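Local structure of aromatic amino acid beta-eliminating lyase/threonine aldolase (Exiguobacterium sibiricum, 3LWS) at residues N88-E100 against L107-A121. The protein is a homodimeric member of the beta-eliminating lyase family, with the fold of the pyridoxal-phosphate-dependent aminotransferase clan. Sequence-based numbering, arbitrary orientation.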
ATOM      1  N   ASN A  88       4.473  -5.924  27.685  1.00 21.50           N
ATOM      2  CA  ASN A  88       5.652  -6.743  27.523  1.00 21.31           C
ATOM      3  C   ASN A  88       6.203  -6.464  26.126  1.00 20.78           C
ATOM      4  O   ASN A  88       5.501  -6.632  25.117  1.00 18.99           O
ATOM      5  CB  ASN A  88       5.308  -8.229  27.740  1.00 20.94           C
ATOM      6  CG  ASN A  88       6.539  -9.134  27.771  1.00 20.65           C
ATOM      7  OD1 ASN A  88       7.395  -9.083  26.891  1.00 20.96           O
ATOM      8  ND2 ASN A  88       6.601 -10.009  28.772  1.00 23.49           N
ATOM      9  N   ARG A  89       7.441  -5.999  26.090  1.00 20.59           N
ATOM     10  CA  ARG A  89       8.099  -5.629  24.838  1.00 20.69           C
ATOM     11  C   ARG A  89       8.891  -6.756  24.174  1.00 20.71           C
ATOM     12  O   ARG A  89       9.735  -6.486  23.336  1.00 23.10           O
ATOM     13  CB  ARG A  89       8.996  -4.436  25.073  1.00 20.29           C
ATOM     14  CG  ARG A  89       8.183  -3.199  25.453  1.00 24.27           C
ATOM     15  CD  ARG A  89       9.039  -2.020  25.651  1.00 24.78           C
ATOM     16  NE  ARG A  89       8.238  -0.814  25.563  1.00 30.32           N
ATOM     17  CZ  ARG A  89       8.738   0.396  25.392  1.00 29.49           C
ATOM     18  NH1 ARG A  89      10.043   0.563  25.335  1.00 30.11           N
ATOM     19  NH2 ARG A  89       7.938   1.444  25.291  1.00 32.81           N
ATOM     20  N   THR A  90       8.628  -7.999  24.530  1.00 20.57           N
ATOM     21  CA  THR A  90       9.357  -9.118  23.934  1.00 21.14           C
ATOM     22  C   THR A  90       8.380 -10.059  23.235  1.00 20.34           C
ATOM     23  O   THR A  90       7.340 -10.397  23.783  1.00 20.96           O
ATOM     24  CB  THR A  90      10.196  -9.890  24.983  1.00 20.54           C
ATOM     25  OG1 THR A  90      11.184  -9.009  25.533  1.00 18.93           O
ATOM     26  CG2 THR A  90      10.892 -11.108  24.347  1.00 17.21           C
ATOM     27  N   VAL A  91       8.730 -10.470  22.019  1.00 19.06           N
ATOM     28  CA  VAL A  91       7.942 -11.436  21.253  1.00 18.73           C
ATOM     29  C   VAL A  91       8.864 -12.606  20.886  1.00 19.70           C
ATOM     30  O   VAL A  91      10.088 -12.459  20.873  1.00 19.65           O
ATOM     31  CB  VAL A  91       7.306 -10.783  20.005  1.00 19.67           C
ATOM     32  CG1 VAL A  91       6.421  -9.578  20.407  1.00 16.02           C
ATOM     33  CG2 VAL A  91       8.368 -10.383  19.002  1.00 18.38           C
ATOM     34  N   ALA A  92       8.293 -13.768  20.647  1.00 17.12           N
ATOM     35  CA  ALA A  92       9.066 -14.902  20.236  1.00 19.46           C
ATOM     36  C   ALA A  92       8.520 -15.553  18.945  1.00 21.41           C
ATOM     37  O   ALA A  92       7.297 -15.590  18.670  1.00 22.24           O
ATOM     38  CB  ALA A  92       9.176 -15.921  21.383  1.00 18.59           C
ATOM     39  N   TYR A  93       9.449 -16.063  18.155  1.00 21.31           N
ATOM     40  CA  TYR A  93       9.134 -16.761  16.923  1.00 19.49           C
ATOM     41  C   TYR A  93      10.351 -17.542  16.407  1.00 19.29           C
ATOM     42  O   TYR A  93      11.425 -17.507  17.020  1.00 19.60           O
ATOM     43  CB  TYR A  93       8.594 -15.786  15.850  1.00 20.77           C
ATOM     44  CG  TYR A  93       9.365 -14.496  15.599  1.00 18.06           C
ATOM     45  CD1 TYR A  93      10.714 -14.509  15.351  1.00 19.13           C
ATOM     46  CD2 TYR A  93       8.706 -13.273  15.544  1.00 21.90           C
ATOM     47  CE1 TYR A  93      11.430 -13.325  15.095  1.00 19.96           C
ATOM     48  CE2 TYR A  93       9.414 -12.085  15.239  1.00 23.16           C
ATOM     49  CZ  TYR A  93      10.786 -12.150  15.035  1.00 20.40           C
ATOM     50  OH  TYR A  93      11.521 -11.042  14.758  1.00 20.58           O
ATOM     51  N   HIS A  94      10.151 -18.289  15.322  1.00 19.37           N
ATOM     52  CA  HIS A  94      11.233 -19.048  14.649  1.00 17.98           C
ATOM     53  C   HIS A  94      12.364 -18.096  14.165  1.00 20.03           C
ATOM     54  O   HIS A  94      12.070 -16.985  13.738  1.00 18.03           O
ATOM     55  CB  HIS A  94      10.624 -19.825  13.454  1.00 19.32           C
ATOM     56  CG  HIS A  94      11.538 -20.857  12.860  1.00 18.51           C
ATOM     57  ND1 HIS A  94      12.460 -20.571  11.866  1.00 15.84           N
ATOM     58  CD2 HIS A  94      11.687 -22.171  13.147  1.00 18.73           C
ATOM     59  CE1 HIS A  94      13.138 -21.668  11.581  1.00 22.64           C
ATOM     60  NE2 HIS A  94      12.680 -22.656  12.331  1.00 17.58           N
ATOM     61  N   PRO A  95      13.651 -18.545  14.182  1.00 20.09           N
ATOM     62  CA  PRO A  95      14.742 -17.644  13.712  1.00 21.58           C
ATOM     63  C   PRO A  95      14.620 -17.152  12.251  1.00 19.68           C
ATOM     64  O   PRO A  95      15.154 -16.114  11.910  1.00 18.74           O
ATOM     65  CB  PRO A  95      16.017 -18.482  13.874  1.00 22.81           C
ATOM     66  CG  PRO A  95      15.650 -19.693  14.688  1.00 21.45           C
ATOM     67  CD  PRO A  95      14.162 -19.806  14.761  1.00 21.10           C
ATOM     68  N   LEU A  96      13.917 -17.888  11.411  1.00 19.54           N
ATOM     69  CA  LEU A  96      13.696 -17.483  10.020  1.00 17.78           C
ATOM     70  C   LEU A  96      12.310 -16.866   9.792  1.00 19.82           C
ATOM     71  O   LEU A  96      11.803 -16.849   8.669  1.00 20.58           O
ATOM     72  CB  LEU A  96      13.929 -18.663   9.057  1.00 19.11           C
ATOM     73  CG  LEU A  96      15.280 -19.357   9.197  1.00 18.29           C
ATOM     74  CD1 LEU A  96      15.541 -20.387   8.037  1.00 20.69           C
ATOM     75  CD2 LEU A  96      16.383 -18.319   9.312  1.00 16.26           C
ATOM     76  N   CYS A  97      11.727 -16.302  10.849  1.00 19.55           N
ATOM     77  CA  CYS A  97      10.447 -15.637  10.748  1.00 18.72           C
ATOM     78  C   CYS A  97      10.573 -14.467   9.764  1.00 18.69           C
ATOM     79  O   CYS A  97      11.597 -13.785   9.715  1.00 18.56           O
ATOM     80  CB  CYS A  97      10.005 -15.145  12.119  1.00 17.98           C
ATOM     81  SG  CYS A  97       8.513 -14.101  12.146  1.00 18.31           S
ATOM     82  N   HIS A  98       9.536 -14.254   8.973  1.00 17.66           N
ATOM     83  CA  HIS A  98       9.536 -13.159   7.977  1.00 17.98           C
ATOM     84  C   HIS A  98       9.933 -11.818   8.576  1.00 17.64           C
ATOM     85  O   HIS A  98      10.709 -11.047   7.961  1.00 16.20           O
ATOM     86  CB  HIS A  98       8.157 -13.058   7.308  1.00 16.63           C
ATOM     87  CG  HIS A  98       8.157 -12.349   5.982  1.00 19.80           C
ATOM     88  ND1 HIS A  98       8.043 -10.980   5.865  1.00 18.48           N
ATOM     89  CD2 HIS A  98       8.248 -12.827   4.722  1.00 19.72           C
ATOM     90  CE1 HIS A  98       8.077 -10.648   4.588  1.00 19.07           C
ATOM     91  NE2 HIS A  98       8.167 -11.754   3.873  1.00 18.87           N
ATOM     92  N   LEU A  99       9.418 -11.543   9.780  1.00 17.74           N
ATOM     93  CA  LEU A  99       9.706 -10.274  10.462  1.00 18.05           C
ATOM     94  C   LEU A  99      11.197 -10.114  10.831  1.00 18.07           C
ATOM     95  O   LEU A  99      11.680  -9.014  10.931  1.00 19.00           O
ATOM     96  CB  LEU A  99       8.848 -10.091  11.734  1.00 18.80           C
ATOM     97  CG  LEU A  99       7.338  -9.936  11.471  1.00 22.31           C
ATOM     98  CD1 LEU A  99       6.638 -11.265  11.586  1.00 23.18           C
ATOM     99  CD2 LEU A  99       6.654  -8.933  12.389  1.00 20.96           C
ATOM    100  N   GLU A 100      11.881 -11.227  11.028  1.00 17.84           N
ATOM    101  CA  GLU A 100      13.275 -11.269  11.421  1.00 18.45           C
ATOM    102  C   GLU A 100      14.216 -11.102  10.248  1.00 19.37           C
ATOM    103  O   GLU A 100      15.243 -10.413  10.365  1.00 19.35           O
ATOM    104  CB  GLU A 100      13.589 -12.613  12.101  1.00 17.52           C
ATOM    105  CG  GLU A 100      14.965 -12.644  12.794  1.00 22.44           C
ATOM    106  CD  GLU A 100      15.033 -11.735  14.009  1.00 25.07           C
ATOM    107  OE1 GLU A 100      13.991 -11.137  14.405  1.00 28.37           O
ATOM    108  OE2 GLU A 100      16.132 -11.643  14.589  1.00 30.08           O
ATOM    109  N   LEU A 107      10.092  -4.433  12.376  1.00 16.51           N
ATOM    110  CA  LEU A 107       9.531  -4.561  13.731  1.00 17.75           C
ATOM    111  C   LEU A 107      10.382  -3.815  14.793  1.00 18.41           C
ATOM    112  O   LEU A 107       9.871  -3.024  15.595  1.00 18.17           O
ATOM    113  CB  LEU A 107       9.438  -6.049  14.123  1.00 18.44           C
ATOM    114  CG  LEU A 107       8.824  -6.395  15.488  1.00 18.48           C
ATOM    115  CD1 LEU A 107       7.425  -5.733  15.642  1.00 18.26           C
ATOM    116  CD2 LEU A 107       8.749  -7.917  15.643  1.00 19.37           C
ATOM    117  N   LYS A 108      11.685  -4.045  14.757  1.00 17.59           N
ATOM    118  CA  LYS A 108      12.581  -3.511  15.756  1.00 17.91           C
ATOM    119  C   LYS A 108      12.936  -2.059  15.498  1.00 19.02           C
ATOM    120  O   LYS A 108      13.296  -1.361  16.423  1.00 21.59           O
ATOM    121  CB  LYS A 108      13.862  -4.346  15.835  1.00 19.81           C
ATOM    122  CG  LYS A 108      13.652  -5.830  16.179  1.00 21.71           C
ATOM    123  CD  LYS A 108      14.942  -6.638  15.984  1.00 25.85           C
ATOM    124  CE  LYS A 108      14.692  -8.141  15.835  1.00 27.66           C
ATOM    125  NZ  LYS A 108      15.916  -8.929  15.400  1.00 30.20           N
ATOM    126  N   GLU A 109      12.849  -1.601  14.257  1.00 18.28           N
ATOM    127  CA  GLU A 109      13.201  -0.223  13.944  1.00 19.25           C
ATOM    128  C   GLU A 109      12.014   0.647  14.238  1.00 19.22           C
ATOM    129  O   GLU A 109      12.198   1.778  14.608  1.00 21.92           O
ATOM    130  CB  GLU A 109      13.604  -0.075  12.472  1.00 18.27           C
ATOM    131  CG  GLU A 109      14.918  -0.776  12.119  1.00 22.41           C
ATOM    132  CD  GLU A 109      16.189  -0.000  12.544  1.00 27.74           C
ATOM    133  OE1 GLU A 109      16.156   1.234  12.705  1.00 26.70           O
ATOM    134  OE2 GLU A 109      17.240  -0.642  12.714  1.00 28.10           O
ATOM    135  N   LEU A 110      10.795   0.105  14.095  1.00 19.84           N
ATOM    136  CA  LEU A 110       9.567   0.894  14.224  1.00 18.80           C
ATOM    137  C   LEU A 110       8.850   0.800  15.574  1.00 18.29           C
ATOM    138  O   LEU A 110       7.976   1.619  15.866  1.00 18.45           O
ATOM    139  CB  LEU A 110       8.610   0.539  13.074  1.00 18.03           C
ATOM    140  CG  LEU A 110       9.059   1.073  11.706  1.00 18.38           C
ATOM    141  CD1 LEU A 110       8.186   0.469  10.675  1.00 14.39           C
ATOM    142  CD2 LEU A 110       9.035   2.644  11.658  1.00 17.70           C
ATOM    143  N   HIS A 111       9.233  -0.169  16.397  1.00 18.87           N
ATOM    144  CA  HIS A 111       8.649  -0.366  17.713  1.00 18.11           C
ATOM    145  C   HIS A 111       9.733  -0.786  18.709  1.00 20.96           C
ATOM    146  O   HIS A 111      10.714  -1.435  18.327  1.00 21.50           O
ATOM    147  CB  HIS A 111       7.557  -1.443  17.649  1.00 19.84           C
ATOM    148  CG  HIS A 111       6.584  -1.223  16.545  1.00 21.05           C
ATOM    149  ND1 HIS A 111       5.457  -0.441  16.691  1.00 19.95           N
ATOM    150  CD2 HIS A 111       6.604  -1.630  15.257  1.00 20.41           C
ATOM    151  CE1 HIS A 111       4.815  -0.392  15.543  1.00 21.18           C
ATOM    152  NE2 HIS A 111       5.497  -1.096  14.653  1.00 19.33           N
ATOM    153  N   PRO A 112       9.574  -0.409  19.999  1.00 22.33           N
ATOM    154  CA  PRO A 112      10.586  -0.793  20.976  1.00 23.61           C
ATOM    155  C   PRO A 112      10.339  -2.251  21.368  1.00 23.23           C
ATOM    156  O   PRO A 112       9.914  -2.538  22.475  1.00 25.72           O
ATOM    157  CB  PRO A 112      10.343   0.201  22.131  1.00 24.70           C
ATOM    158  CG  PRO A 112       8.925   0.538  22.053  1.00 25.71           C
ATOM    159  CD  PRO A 112       8.578   0.506  20.574  1.00 23.88           C
ATOM    160  N   ILE A 113      10.569  -3.162  20.425  1.00 21.76           N
ATOM    161  CA  ILE A 113      10.251  -4.557  20.623  1.00 20.37           C
ATOM    162  C   ILE A 113      11.471  -5.461  20.345  1.00 21.82           C
ATOM    163  O   ILE A 113      12.256  -5.246  19.389  1.00 22.41           O
ATOM    164  CB  ILE A 113       8.995  -4.988  19.825  1.00 20.53           C
ATOM    165  CG1 ILE A 113       7.743  -4.260  20.338  1.00 22.11           C
ATOM    166  CG2 ILE A 113       8.804  -6.504  19.923  1.00 20.57           C
ATOM    167  CD1 ILE A 113       6.502  -4.490  19.547  1.00 18.91           C
ATOM    168  N   GLU A 114      11.653  -6.434  21.236  1.00 20.71           N
ATOM    169  CA  GLU A 114      12.780  -7.372  21.144  1.00 21.99           C
ATOM    170  C   GLU A 114      12.226  -8.745  20.841  1.00 20.12           C
ATOM    171  O   GLU A 114      11.090  -9.030  21.157  1.00 17.18           O
ATOM    172  CB  GLU A 114      13.583  -7.381  22.455  1.00 23.23           C
ATOM    173  CG  GLU A 114      14.246  -6.025  22.702  1.00 28.15           C
ATOM    174  CD  GLU A 114      15.103  -5.955  23.976  1.00 36.56           C
ATOM    175  OE1 GLU A 114      14.960  -6.814  24.891  1.00 36.45           O
ATOM    176  OE2 GLU A 114      15.942  -5.016  24.039  1.00 44.11           O
ATOM    177  N   THR A 115      13.045  -9.574  20.203  1.00 19.50           N
ATOM    178  CA  THR A 115      12.606 -10.873  19.754  1.00 20.71           C
ATOM    179  C   THR A 115      13.508 -11.986  20.307  1.00 20.71           C
ATOM    180  O   THR A 115      14.730 -11.842  20.318  1.00 24.54           O
ATOM    181  CB  THR A 115      12.520 -10.891  18.199  1.00 19.81           C
ATOM    182  OG1 THR A 115      13.826 -10.821  17.630  1.00 24.50           O
ATOM    183  CG2 THR A 115      11.757  -9.678  17.681  1.00 21.63           C
ATOM    184  N   ILE A 116      12.899 -13.041  20.825  1.00 20.98           N
ATOM    185  CA  ILE A 116      13.605 -14.267  21.202  1.00 20.84           C
ATOM    186  C   ILE A 116      13.385 -15.226  20.069  1.00 21.61           C
ATOM    187  O   ILE A 116      12.226 -15.477  19.707  1.00 22.67           O
ATOM    188  CB  ILE A 116      13.039 -14.908  22.479  1.00 18.51           C
ATOM    189  CG1 ILE A 116      13.290 -14.008  23.696  1.00 22.37           C
ATOM    190  CG2 ILE A 116      13.610 -16.345  22.686  1.00 21.65           C
ATOM    191  CD1 ILE A 116      12.520 -14.422  24.932  1.00 21.21           C
ATOM    192  N   LEU A 117      14.468 -15.756  19.501  1.00 21.01           N
ATOM    193  CA  LEU A 117      14.364 -16.684  18.379  1.00 20.99           C
ATOM    194  C   LEU A 117      14.281 -18.090  18.959  1.00 22.27           C
ATOM    195  O   LEU A 117      15.122 -18.475  19.730  1.00 22.63           O
ATOM    196  CB  LEU A 117      15.530 -16.496  17.411  1.00 20.79           C
ATOM    197  CG  LEU A 117      15.756 -15.040  16.933  1.00 21.05           C
ATOM    198  CD1 LEU A 117      16.981 -14.938  15.931  1.00 16.99           C
ATOM    199  CD2 LEU A 117      14.514 -14.440  16.320  1.00 19.55           C
ATOM    200  N   VAL A 118      13.217 -18.823  18.643  1.00 22.66           N
ATOM    201  CA  VAL A 118      12.910 -20.050  19.367  1.00 23.91           C
ATOM    202  C   VAL A 118      13.394 -21.242  18.553  1.00 26.31           C
ATOM    203  O   VAL A 118      13.009 -21.396  17.409  1.00 28.26           O
ATOM    204  CB  VAL A 118      11.393 -20.220  19.628  1.00 25.22           C
ATOM    205  CG1 VAL A 118      11.172 -21.247  20.716  1.00 24.54           C
ATOM    206  CG2 VAL A 118      10.745 -18.913  19.997  1.00 23.85           C
ATOM    207  N   GLY A 119      14.244 -22.071  19.140  1.00 28.74           N
ATOM    208  CA  GLY A 119      14.638 -23.352  18.527  1.00 30.90           C
ATOM    209  C   GLY A 119      15.887 -23.243  17.675  1.00 29.36           C
ATOM    210  O   GLY A 119      16.845 -22.613  18.099  1.00 31.94           O
ATOM    211  N   ALA A 120      15.893 -23.901  16.520  1.00 27.84           N
ATOM    212  CA  ALA A 120      17.016 -23.820  15.559  1.00 27.88           C
ATOM    213  C   ALA A 120      16.541 -23.433  14.154  1.00 26.93           C
ATOM    214  O   ALA A 120      15.420 -23.752  13.763  1.00 26.98           O
ATOM    215  CB  ALA A 120      17.789 -25.173  15.508  1.00 27.48           C
ATOM    216  N   ALA A 121      17.414 -22.779  13.394  1.00 25.76           N
ATOM    217  CA  ALA A 121      17.112 -22.291  12.045  1.00 25.86           C
ATOM    218  C   ALA A 121      16.694 -23.380  11.054  1.00 25.52           C
ATOM    219  O   ALA A 121      15.944 -23.119  10.117  1.00 23.93           O
ATOM    220  CB  ALA A 121      18.302 -21.568  11.484  1.00 25.70           C
TER
HETATM  221  O   HOH W   1      13.800  -8.767  26.181  1.00 31.29           O
HETATM  222  O   HOH W   2       9.967  -6.894  10.763  1.00 22.04           O
HETATM  223  O   HOH W   3      15.346  -8.724  12.462  1.00 26.74           O
HETATM  224  O   HOH W   4      16.446 -11.761  17.369  1.00 42.51           O
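The Y93 ring meets L107 CD2 at its edge, while L117 CD2 and T115 CG2 approach it obliquely, L117 CD2 coming to 3.5 Å from Y93 CE1. C97 SG lies over one face, offset toward the rim. E100 OE1 sits in the ring plane beyond the hydroxyl, and Y93 OH donates to it in a very short bond of 2.5 Å. P112 CG rests over the centre of one face of the R89 guanidinium. On the H94 ring, P95 CD lies over one face and A121 O is at the edge; H94 NE2 bonds to R123 O.

The E100 chain bends at chi2 (68°), which turns its carboxylate back toward strand 114-117. Extended K108 meets it in a salt bridge, K108 NZ to E100 OE2 2.8 Å, from the syn side but 35° out of the carboxylate plane. Water 4 joins E100 OE2 to T115 OG1.

Five backbone bonds, from E114 N to R89 O through V118 N to Y93 O, zip the strands together. V91 packs on I113, T115 and L107. Strand 138-142 flanks 90-93 on its other side. This is a right-handed parallel beta-alpha-beta crossover at the edge of the seven-stranded sheet of the aminotransferase-like large domain.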